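Local coordinates for cell division control protein 45 cdc45 putative (Entamoeba histolytica, PDB 6CC2) that probably acts as a subunit of the CMG replicative helicase, working with the Mcm2-7 ring and GINS to unwind DNA during replication, at residues Thr249-Lys254 and Phe342-Gly347; Met200-Ala205 and Tyr350-Phe355; Lys426-Ser431 and Leu466-Ala471. All coordinates share one frame; numbering follows the deposited sequence.

Overall arrangement
Contacts 1 and 2 are neighbours (centres 7 Å apart), and both hold the region around strand 338-344: contact 1 pairs that strand with strand 251-257, while contact 2 packs the start of the following helix, 354-364, against helix 199-213. The Y350 hydroxyl on the T249 carbonyl and A354 N on the F342 carbonyl tie the two together. Contact 3 lies in a different sheet, about 41 Å from contact 1 between centres. All three are largely buried, though contact 1 has an exposed end at P250. Backbone hydrogen bonds dominate contact 1 (antiparallel) and contact 3 (parallel); contact 2 has no hydrogen bond across its segments and packs an indole and two alanines against side chains and backbone.

Contact 1. Residues Thr249-Lys254 and Phe342-Gly347; sequences TPMCVK and FFKKFG
The carbonyl oxygen of P250 is gripped twice: K345 N donates to P250 O at 3.0 Å in an almost straight bond (177°), and a water donates to P250 O at 2.8 Å. The same water also donates to K345 O, so it bridges the two carbonyls. C252 and F343 form the hydrogen-bonded pair of an antiparallel ladder, with F343 N to C252 O at 2.8 Å and C252 N to F343 O at 3.0 Å. M251 opposite K344 and V253 opposite F342 are the flanking non-hydrogen-bonded pairs.

One face of this small sheet carries M251, V253, F342 and K344 and rests on helices 199-213 and 219-233; K344 NZ makes a salt bridge to D199. F342 has CG anti to its N (chi1 -171°), which brings its ring back across the neighbouring strand with the C252 carbonyl oxygen above one face, toward the rim. Selenomethionine M251 bends at chi3 and sets SE in the plane of that ring, at its edge, 3.8 Å from F342 CZ: a Met-aromatic contact. From the other end V253 CG2 meets F342 CD2 at 3.6 Å, the two side chains crossing at about a right angle.

On the opposite face K254 runs its aliphatic part past F343, CG lying 3.4 Å from F343 CE1, while its NZ goes on to the carbonyls of I240 and D242. The chemistry implies a pairing fixed in register by backbone bonds, with a largely apolar helix-facing side that ends in a lysine salt bridge, and a hydrated end at P250.

Contact 2. Residues Met200-Ala205 and Tyr350-Phe355; sequences MYWYAA and YSISAF
W202 reaches out from helix 199-213 and brings CZ3 and CH2 of its indole against the capped N-terminus of helix 354-364, where S353 holds the N-cap position. Its CG is anti to the backbone N (chi1 171°), which carries the six-membered ring away from its own helix and over to the incoming chain. The ring meets that chain obliquely, with two neighbouring carbons doing the touching. CZ3 of W202 lies 3.5 Å from A354 N and CH2 lies 3.7 Å from S353 O, so the indole follows the backbone through the cap; the same CH2 also faces the CG2 branch of I352.

No hydrogen bond joins the two segments. The cap is held by other means: S353 OG accepts a weak bond from F355 N, the carboxylate of D356 accepts from S353 N, and A354 N donates to the carbonyl of F342 in strand 338-344. By contrast, the carbonyl oxygen of I352 is buried here with no polar partner in the model, 3.7 Å from CH2 of W202. One turn beyond the tryptophan, the two backbones come together over small side chains, and A205 CB touches A354 CB at 3.7 Å.

Contact 3. Residues Lys426-Ser431 and Leu466-Ala471; sequences KYRFCS and LPFILA. With EDO (1,2-ethanediol), chain C.
R428 and C430 on one strand are laced to P467, just before the other strand, and to I469 and A471 within it by four backbone hydrogen bonds, the parallel pairing of a beta-alpha-beta crossover whose connection includes helices 435-441 and 444-462. The tightest are I469 N to R428 O and A471 N to C430 O, each 2.8 Å. R428 N to P467 O and C430 N to I469 O complete the ladder.

The R428 side chain adds a second polar layer. Extended from CG to NE, it takes its guanidinium out over the face that helix 444-462 packs on, where NE donates to O2 of an ethanediol at 2.8 Å and 166°, a molecule probably from the crystallisation liquor. A water accepts from R428 NH1 at 2.9 Å and donates to L466 O, while NH2 bonds the carbonyl of K464. The ethanediol and the water lie at its edge, and with the K464 carbonyl they probably limit its turning in the crystal; L466 CD1 sits over the centre of one face, 4.0 Å above the plane.

On the side of helix 444-462, C430 CB touches the F468 ring at CZ, 3.6 Å away, and the C430 sulfur makes a disulfide with C420 of strand 419-423. Against that same strand K426 and Y427 form a classic beta bulge. On the side of helices 494-508 and 529-537, I469 splits its branches between two rings: CG2 lies 3.6 Å from F429 CD2, and CD1 stands over the Y427 face in a CH-pi contact, 4.2 Å from the ring centroid and 27° off its normal.

Contact 1. Residues Thr249-Lys254 and Phe342-Gly347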
loop_
_atom_site.group_PDB
_atom_site.type_symbol
_atom_site.label_atom_id
_atom_site.label_comp_id
_atom_site.label_asym_id
_atom_site.label_seq_id
_atom_site.Cartn_x
_atom_site.Cartn_y
_atom_site.Cartn_z
ATOM N N THR A 249 -8.215 -28.160 -3.793
ATOM C CA THR A 249 -7.315 -27.549 -2.826
ATOM C C THR A 249 -7.965 -26.319 -2.204
ATOM O O THR A 249 -8.811 -25.673 -2.836
ATOM C CB THR A 249 -6.003 -27.168 -3.517
ATOM O OG1 THR A 249 -6.283 -26.312 -4.628
ATOM C CG2 THR A 249 -5.258 -28.432 -4.010
ATOM N N PRO A 250 -7.635 -25.993 -0.948
ATOM C CA PRO A 250 -8.238 -24.811 -0.313
ATOM C C PRO A 250 -7.741 -23.494 -0.845
ATOM O O PRO A 250 -8.342 -22.459 -0.514
ATOM C CB PRO A 250 -7.842 -24.957 1.167
ATOM C CG PRO A 250 -6.667 -25.871 1.145
ATOM C CD PRO A 250 -6.967 -26.851 0.045
HETATM N N MSE A 251 -6.637 -23.491 -1.592
HETATM C CA MSE A 251 -6.123 -22.308 -2.270
HETATM C C MSE A 251 -5.749 -22.760 -3.676
HETATM O O MSE A 251 -5.525 -23.956 -3.898
HETATM C CB MSE A 251 -4.917 -21.713 -1.541
HETATM C CG MSE A 251 -5.232 -21.187 -0.133
HETATM SE SE MSE A 251 -3.640 -20.821 0.966
HETATM C CE MSE A 251 -3.116 -22.639 1.361
ATOM N N CYS A 252 -5.663 -21.818 -4.618
ATOM C CA CYS A 252 -5.265 -22.158 -5.978
ATOM C C CYS A 252 -4.807 -20.895 -6.691
ATOM O O CYS A 252 -4.913 -19.790 -6.167
ATOM C CB CYS A 252 -6.410 -22.833 -6.729
ATOM S SG CYS A 252 -7.766 -21.709 -7.105
ATOM N N VAL A 253 -4.304 -21.085 -7.914
ATOM C CA VAL A 253 -3.826 -20.000 -8.763
ATOM C C VAL A 253 -4.437 -20.173 -10.140
ATOM O O VAL A 253 -4.440 -21.281 -10.690
ATOM C CB VAL A 253 -2.287 -20.008 -8.868
ATOM C CG1 VAL A 253 -1.815 -19.002 -9.903
ATOM C CG2 VAL A 253 -1.670 -19.715 -7.525
ATOM N N LYS A 254 -4.920 -19.075 -10.719
ATOM C CA LYS A 254 -5.376 -19.106 -12.102
ATOM C C LYS A 254 -4.974 -17.810 -12.788
ATOM O O LYS A 254 -4.851 -16.767 -12.140
ATOM C CB LYS A 254 -6.890 -19.309 -12.231
ATOM C CG LYS A 254 -7.729 -18.236 -11.629
ATOM C CD LYS A 254 -9.182 -18.340 -12.102
ATOM C CE LYS A 254 -9.403 -17.569 -13.384
ATOM N NZ LYS A 254 -10.846 -17.462 -13.735
ATOM N N PHE A 342 -3.915 -15.412 -6.997
ATOM C CA PHE A 342 -3.916 -16.426 -5.932
ATOM C C PHE A 342 -5.249 -16.327 -5.194
ATOM O O PHE A 342 -5.661 -15.234 -4.795
ATOM C CB PHE A 342 -2.726 -16.165 -4.996
ATOM C CG PHE A 342 -2.479 -17.242 -4.003
ATOM C CD1 PHE A 342 -3.220 -17.311 -2.846
ATOM C CD2 PHE A 342 -1.499 -18.201 -4.235
ATOM C CE1 PHE A 342 -3.005 -18.332 -1.920
ATOM C CE2 PHE A 342 -1.287 -19.222 -3.339
ATOM C CZ PHE A 342 -2.030 -19.281 -2.165
ATOM N N PHE A 343 -5.926 -17.457 -5.031
ATOM C CA PHE A 343 -7.264 -17.490 -4.469
ATOM C C PHE A 343 -7.314 -18.365 -3.217
ATOM O O PHE A 343 -6.601 -19.362 -3.110
ATOM C CB PHE A 343 -8.298 -18.060 -5.464
ATOM C CG PHE A 343 -8.626 -17.151 -6.615
ATOM C CD1 PHE A 343 -7.827 -17.114 -7.749
ATOM C CD2 PHE A 343 -9.776 -16.364 -6.592
ATOM C CE1 PHE A 343 -8.151 -16.297 -8.818
ATOM C CE2 PHE A 343 -10.099 -15.546 -7.643
ATOM C CZ PHE A 343 -9.294 -15.513 -8.773
ATOM N N LYS A 344 -8.170 -17.990 -2.274
ATOM C CA LYS A 344 -8.504 -18.851 -1.148
ATOM C C LYS A 344 -10.017 -19.045 -1.124
ATOM O O LYS A 344 -10.772 -18.083 -1.302
ATOM C CB LYS A 344 -8.023 -18.240 0.172
ATOM C CG LYS A 344 -8.434 -19.060 1.401
ATOM C CD LYS A 344 -7.985 -18.389 2.682
ATOM C CE LYS A 344 -8.633 -19.068 3.901
ATOM N NZ LYS A 344 -8.279 -20.488 3.994
ATOM N N LYS A 345 -10.447 -20.296 -0.909
ATOM C CA LYS A 345 -11.866 -20.619 -0.839
ATOM C C LYS A 345 -12.431 -20.273 0.537
ATOM O O LYS A 345 -11.849 -20.627 1.564
ATOM C CB LYS A 345 -12.078 -22.099 -1.126
ATOM C CG LYS A 345 -13.514 -22.468 -1.456
ATOM C CD LYS A 345 -13.618 -23.939 -1.813
ATOM C CE LYS A 345 -14.991 -24.301 -2.337
ATOM N NZ LYS A 345 -15.066 -25.751 -2.678
ATOM N N PHE A 346 -13.551 -19.561 0.549
ATOM C CA PHE A 346 -14.282 -19.210 1.767
ATOM C C PHE A 346 -15.659 -19.862 1.643
ATOM O O PHE A 346 -16.519 -19.364 0.910
ATOM C CB PHE A 346 -14.397 -17.705 1.938
ATOM C CG PHE A 346 -13.081 -16.996 2.134
ATOM C CD1 PHE A 346 -12.461 -16.984 3.373
ATOM C CD2 PHE A 346 -12.476 -16.345 1.090
ATOM C CE1 PHE A 346 -11.271 -16.321 3.560
ATOM C CE2 PHE A 346 -11.276 -15.672 1.270
ATOM C CZ PHE A 346 -10.674 -15.667 2.510
ATOM N N GLY A 347 -15.863 -20.971 2.345
ATOM C CA GLY A 347 -17.095 -21.722 2.176
ATOM C C GLY A 347 -17.212 -22.215 0.746
ATOM O O GLY A 347 -16.387 -23.000 0.273
HETATM O O HOH W 1 -9.908 -22.357 1.817
#

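Contact 2. Residues Met200-Ala205 and Tyr350-Phe355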
loop_
_atom_site.group_PDB
_atom_site.type_symbol
_atom_site.label_atom_id
_atom_site.label_comp_id
_atom_site.label_asym_id
_atom_site.label_seq_id
_atom_site.Cartn_x
_atom_site.Cartn_y
_atom_site.Cartn_z
HETATM N N MSE A 200 -0.550 -19.330 5.865
HETATM C CA MSE A 200 0.449 -18.274 5.724
HETATM C C MSE A 200 0.699 -17.909 4.252
HETATM O O MSE A 200 1.109 -16.788 3.943
HETATM C CB MSE A 200 1.749 -18.699 6.375
HETATM C CG MSE A 200 1.676 -18.808 7.874
HETATM SE SE MSE A 200 3.319 -19.500 8.602
HETATM C CE MSE A 200 2.870 -19.280 10.464
ATOM N N TYR A 201 0.434 -18.826 3.331
ATOM C CA TYR A 201 0.620 -18.504 1.915
ATOM C C TYR A 201 -0.451 -17.542 1.399
ATOM O O TYR A 201 -0.171 -16.684 0.547
ATOM C CB TYR A 201 0.645 -19.788 1.084
ATOM C CG TYR A 201 1.964 -20.534 1.234
ATOM C CD1 TYR A 201 3.029 -20.252 0.388
ATOM C CD2 TYR A 201 2.153 -21.479 2.240
ATOM C CE1 TYR A 201 4.243 -20.910 0.526
ATOM C CE2 TYR A 201 3.359 -22.147 2.375
ATOM C CZ TYR A 201 4.399 -21.855 1.510
ATOM O OH TYR A 201 5.604 -22.507 1.658
ATOM N N TRP A 202 -1.693 -17.686 1.868
ATOM C CA TRP A 202 -2.729 -16.696 1.572
ATOM C C TRP A 202 -2.313 -15.315 2.053
ATOM O O TRP A 202 -2.385 -14.329 1.311
ATOM C CB TRP A 202 -4.031 -17.134 2.240
ATOM C CG TRP A 202 -5.164 -16.156 2.233
ATOM C CD1 TRP A 202 -5.824 -15.669 3.331
ATOM C CD2 TRP A 202 -5.802 -15.578 1.093
ATOM N NE1 TRP A 202 -6.855 -14.861 2.948
ATOM C CE2 TRP A 202 -6.854 -14.765 1.573
ATOM C CE3 TRP A 202 -5.619 -15.697 -0.293
ATOM C CZ2 TRP A 202 -7.700 -14.054 0.717
ATOM C CZ3 TRP A 202 -6.445 -14.978 -1.135
ATOM C CH2 TRP A 202 -7.476 -14.170 -0.631
ATOM N N TYR A 203 -1.859 -15.226 3.307
ATOM C CA TYR A 203 -1.413 -13.930 3.831
ATOM C C TYR A 203 -0.227 -13.421 3.028
ATOM O O TYR A 203 -0.192 -12.262 2.620
ATOM C CB TYR A 203 -1.073 -14.082 5.313
ATOM C CG TYR A 203 -2.238 -14.605 6.148
ATOM C CD1 TYR A 203 -3.541 -14.285 5.844
ATOM C CD2 TYR A 203 -2.008 -15.426 7.245
ATOM C CE1 TYR A 203 -4.607 -14.771 6.594
ATOM C CE2 TYR A 203 -3.060 -15.922 8.010
ATOM C CZ TYR A 203 -4.362 -15.583 7.673
ATOM O OH TYR A 203 -5.420 -16.049 8.399
ATOM N N ALA A 204 0.756 -14.288 2.768
ATOM C CA ALA A 204 1.912 -13.847 2.001
ATOM C C ALA A 204 1.510 -13.393 0.604
ATOM O O ALA A 204 2.095 -12.436 0.055
ATOM C CB ALA A 204 2.949 -14.976 1.914
ATOM N N ALA A 205 0.555 -14.089 -0.026
ATOM C CA ALA A 205 0.077 -13.650 -1.332
ATOM C C ALA A 205 -0.519 -12.251 -1.262
ATOM O O ALA A 205 -0.249 -11.405 -2.132
ATOM C CB ALA A 205 -0.962 -14.639 -1.884
ATOM N N TYR A 350 -15.229 -18.946 -4.146
ATOM C CA TYR A 350 -13.846 -18.928 -4.631
ATOM C C TYR A 350 -13.564 -17.692 -5.478
ATOM O O TYR A 350 -12.678 -17.698 -6.337
ATOM C CB TYR A 350 -13.529 -20.205 -5.420
ATOM C CG TYR A 350 -12.279 -20.940 -4.992
ATOM C CD1 TYR A 350 -11.119 -20.249 -4.631
ATOM C CD2 TYR A 350 -12.254 -22.325 -4.956
ATOM C CE1 TYR A 350 -9.982 -20.936 -4.229
ATOM C CE2 TYR A 350 -11.126 -23.025 -4.565
ATOM C CZ TYR A 350 -9.987 -22.322 -4.214
ATOM O OH TYR A 350 -8.854 -23.031 -3.828
ATOM N N SER A 351 -14.287 -16.601 -5.228
ATOM C CA SER A 351 -14.179 -15.406 -6.056
ATOM C C SER A 351 -13.243 -14.341 -5.489
ATOM O O SER A 351 -13.029 -13.320 -6.144
ATOM C CB SER A 351 -15.580 -14.786 -6.263
ATOM O OG SER A 351 -16.065 -14.188 -5.063
ATOM N N ILE A 352 -12.653 -14.565 -4.319
ATOM C CA ILE A 352 -11.802 -13.573 -3.683
ATOM C C ILE A 352 -10.342 -13.953 -3.917
ATOM O O ILE A 352 -9.840 -14.928 -3.329
ATOM C CB ILE A 352 -12.104 -13.455 -2.183
ATOM C CG1 ILE A 352 -13.565 -13.050 -1.949
ATOM C CG2 ILE A 352 -11.167 -12.428 -1.562
ATOM C CD1 ILE A 352 -13.964 -12.928 -0.483
ATOM N N SER A 353 -9.655 -13.163 -4.736
ATOM C CA SER A 353 -8.225 -13.327 -4.948
ATOM C C SER A 353 -7.435 -12.505 -3.928
ATOM O O SER A 353 -7.973 -11.641 -3.222
ATOM C CB SER A 353 -7.837 -12.897 -6.352
ATOM O OG SER A 353 -7.792 -11.487 -6.394
ATOM N N ALA A 354 -6.128 -12.761 -3.883
ATOM C CA ALA A 354 -5.255 -11.985 -3.005
ATOM C C ALA A 354 -5.161 -10.536 -3.449
ATOM O O ALA A 354 -4.880 -9.675 -2.615
ATOM C CB ALA A 354 -3.879 -12.641 -2.933
ATOM N N PHE A 355 -5.418 -10.232 -4.740
ATOM C CA PHE A 355 -5.512 -8.839 -5.148
ATOM C C PHE A 355 -6.772 -8.199 -4.592
ATOM O O PHE A 355 -6.735 -7.066 -4.092
ATOM C CB PHE A 355 -5.503 -8.713 -6.667
ATOM C CG PHE A 355 -4.132 -8.756 -7.277
ATOM C CD1 PHE A 355 -3.190 -7.802 -6.946
ATOM C CD2 PHE A 355 -3.796 -9.726 -8.180
ATOM C CE1 PHE A 355 -1.935 -7.823 -7.529
ATOM C CE2 PHE A 355 -2.548 -9.742 -8.771
ATOM C CZ PHE A 355 -1.623 -8.798 -8.429
#

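Contact 3. Residues Lys426-Ser431 and Leu466-Ala471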
loop_
_atom_site.group_PDB
_atom_site.type_symbol
_atom_site.label_atom_id
_atom_site.label_comp_id
_atom_site.label_asym_id
_atom_site.label_seq_id
_atom_site.Cartn_x
_atom_site.Cartn_y
_atom_site.Cartn_z
ATOM N N LYS A 426 10.492 19.132 -10.033
ATOM C CA LYS A 426 10.684 18.784 -8.627
ATOM C C LYS A 426 9.403 18.303 -7.981
ATOM O O LYS A 426 9.431 17.414 -7.124
ATOM C CB LYS A 426 11.214 19.996 -7.860
ATOM C CG LYS A 426 12.504 20.590 -8.417
ATOM C CD LYS A 426 13.721 19.964 -7.776
ATOM C CE LYS A 426 15.000 20.649 -8.240
ATOM N NZ LYS A 426 16.180 20.170 -7.472
ATOM N N TYR A 427 8.272 18.877 -8.368
ATOM C CA TYR A 427 6.984 18.513 -7.828
ATOM C C TYR A 427 5.926 19.079 -8.752
ATOM O O TYR A 427 6.168 20.028 -9.495
ATOM C CB TYR A 427 6.769 19.046 -6.396
ATOM C CG TYR A 427 6.968 20.534 -6.268
ATOM C CD1 TYR A 427 8.225 21.074 -6.019
ATOM C CD2 TYR A 427 5.900 21.415 -6.405
ATOM C CE1 TYR A 427 8.420 22.436 -5.929
ATOM C CE2 TYR A 427 6.093 22.781 -6.324
ATOM C CZ TYR A 427 7.359 23.288 -6.089
ATOM O OH TYR A 427 7.567 24.649 -5.984
ATOM N N ARG A 428 4.758 18.478 -8.693
ATOM C CA ARG A 428 3.560 19.060 -9.271
ATOM C C ARG A 428 2.814 19.780 -8.155
ATOM O O ARG A 428 2.840 19.348 -7.001
ATOM C CB ARG A 428 2.649 18.032 -9.912
ATOM C CG ARG A 428 3.250 17.401 -11.124
ATOM C CD ARG A 428 2.223 16.556 -11.868
ATOM N NE ARG A 428 2.840 16.140 -13.121
ATOM C CZ ARG A 428 3.510 15.009 -13.303
ATOM N NH1 ARG A 428 3.582 14.105 -12.340
ATOM N NH2 ARG A 428 4.072 14.771 -14.475
ATOM N N PHE A 429 2.202 20.897 -8.502
ATOM C CA PHE A 429 1.464 21.713 -7.540
ATOM C C PHE A 429 0.090 21.967 -8.136
ATOM O O PHE A 429 -0.018 22.361 -9.304
ATOM C CB PHE A 429 2.156 23.060 -7.263
ATOM C CG PHE A 429 1.518 23.828 -6.154
ATOM C CD1 PHE A 429 0.345 24.546 -6.374
ATOM C CD2 PHE A 429 2.073 23.837 -4.902
ATOM C CE1 PHE A 429 -0.253 25.251 -5.318
ATOM C CE2 PHE A 429 1.473 24.519 -3.850
ATOM C CZ PHE A 429 0.301 25.210 -4.070
ATOM N N CYS A 430 -0.947 21.750 -7.328
ATOM C CA CYS A 430 -2.308 22.001 -7.762
ATOM C C CYS A 430 -3.058 22.676 -6.623
ATOM O O CYS A 430 -2.932 22.263 -5.476
ATOM C CB CYS A 430 -3.019 20.722 -8.133
ATOM S SG CYS A 430 -4.557 21.058 -8.999
ATOM N N SER A 431 -3.835 23.699 -6.942
ATOM C CA SER A 431 -4.644 24.378 -5.940
ATOM C C SER A 431 -6.100 24.369 -6.378
ATOM O O SER A 431 -6.402 24.526 -7.558
ATOM C CB SER A 431 -4.165 25.822 -5.678
ATOM O OG SER A 431 -4.325 26.656 -6.773
ATOM N N LEU A 466 6.422 12.378 -10.372
ATOM C CA LEU A 466 6.839 13.436 -9.473
ATOM C C LEU A 466 6.042 13.345 -8.188
ATOM O O LEU A 466 4.906 12.856 -8.187
ATOM C CB LEU A 466 6.613 14.824 -10.100
ATOM C CG LEU A 466 7.520 15.150 -11.268
ATOM C CD1 LEU A 466 7.002 16.392 -11.943
ATOM C CD2 LEU A 466 8.978 15.346 -10.785
ATOM N N PRO A 467 6.596 13.843 -7.085
ATOM C CA PRO A 467 5.775 14.078 -5.898
ATOM C C PRO A 467 4.774 15.181 -6.191
ATOM O O PRO A 467 4.902 15.929 -7.168
ATOM C CB PRO A 467 6.801 14.466 -4.826
ATOM C CG PRO A 467 7.946 15.024 -5.571
ATOM C CD PRO A 467 7.973 14.336 -6.925
ATOM N N PHE A 468 3.718 15.218 -5.386
ATOM C CA PHE A 468 2.557 16.055 -5.661
ATOM C C PHE A 468 2.207 16.889 -4.432
ATOM O O PHE A 468 2.116 16.355 -3.320
ATOM C CB PHE A 468 1.350 15.192 -6.066
ATOM C CG PHE A 468 0.289 15.946 -6.790
ATOM C CD1 PHE A 468 -0.666 16.681 -6.098
ATOM C CD2 PHE A 468 0.210 15.898 -8.171
ATOM C CE1 PHE A 468 -1.636 17.378 -6.780
ATOM C CE2 PHE A 468 -0.769 16.575 -8.863
ATOM C CZ PHE A 468 -1.687 17.343 -8.170
ATOM N N ILE A 469 2.007 18.189 -4.637
ATOM C CA ILE A 469 1.608 19.116 -3.578
ATOM C C ILE A 469 0.243 19.672 -3.950
ATOM O O ILE A 469 0.064 20.244 -5.037
ATOM C CB ILE A 469 2.632 20.243 -3.370
ATOM C CG1 ILE A 469 3.944 19.652 -2.870
ATOM C CG2 ILE A 469 2.074 21.261 -2.350
ATOM C CD1 ILE A 469 5.080 20.602 -2.832
ATOM N N LEU A 470 -0.731 19.464 -3.064
ATOM C CA LEU A 470 -2.122 19.816 -3.303
ATOM C C LEU A 470 -2.556 20.819 -2.250
ATOM O O LEU A 470 -2.348 20.586 -1.056
ATOM C CB LEU A 470 -3.002 18.558 -3.220
ATOM C CG LEU A 470 -4.510 18.817 -3.281
ATOM C CD1 LEU A 470 -4.931 19.287 -4.611
ATOM C CD2 LEU A 470 -5.240 17.514 -2.894
ATOM N N ALA A 471 -3.118 21.933 -2.702
ATOM C CA ALA A 471 -3.689 22.958 -1.822
ATOM C C ALA A 471 -5.196 23.016 -2.016
ATOM O O ALA A 471 -5.667 23.234 -3.139
ATOM C CB ALA A 471 -3.079 24.321 -2.125
HETATM C C1 EDO C . 0.639 19.252 -13.727
HETATM O O1 EDO C . -0.350 18.230 -13.989
HETATM C C2 EDO C . 1.656 19.322 -14.868
HETATM O O2 EDO C . 2.319 18.068 -15.037
HETATM O O HOH W 2 2.750 13.863 -9.592
#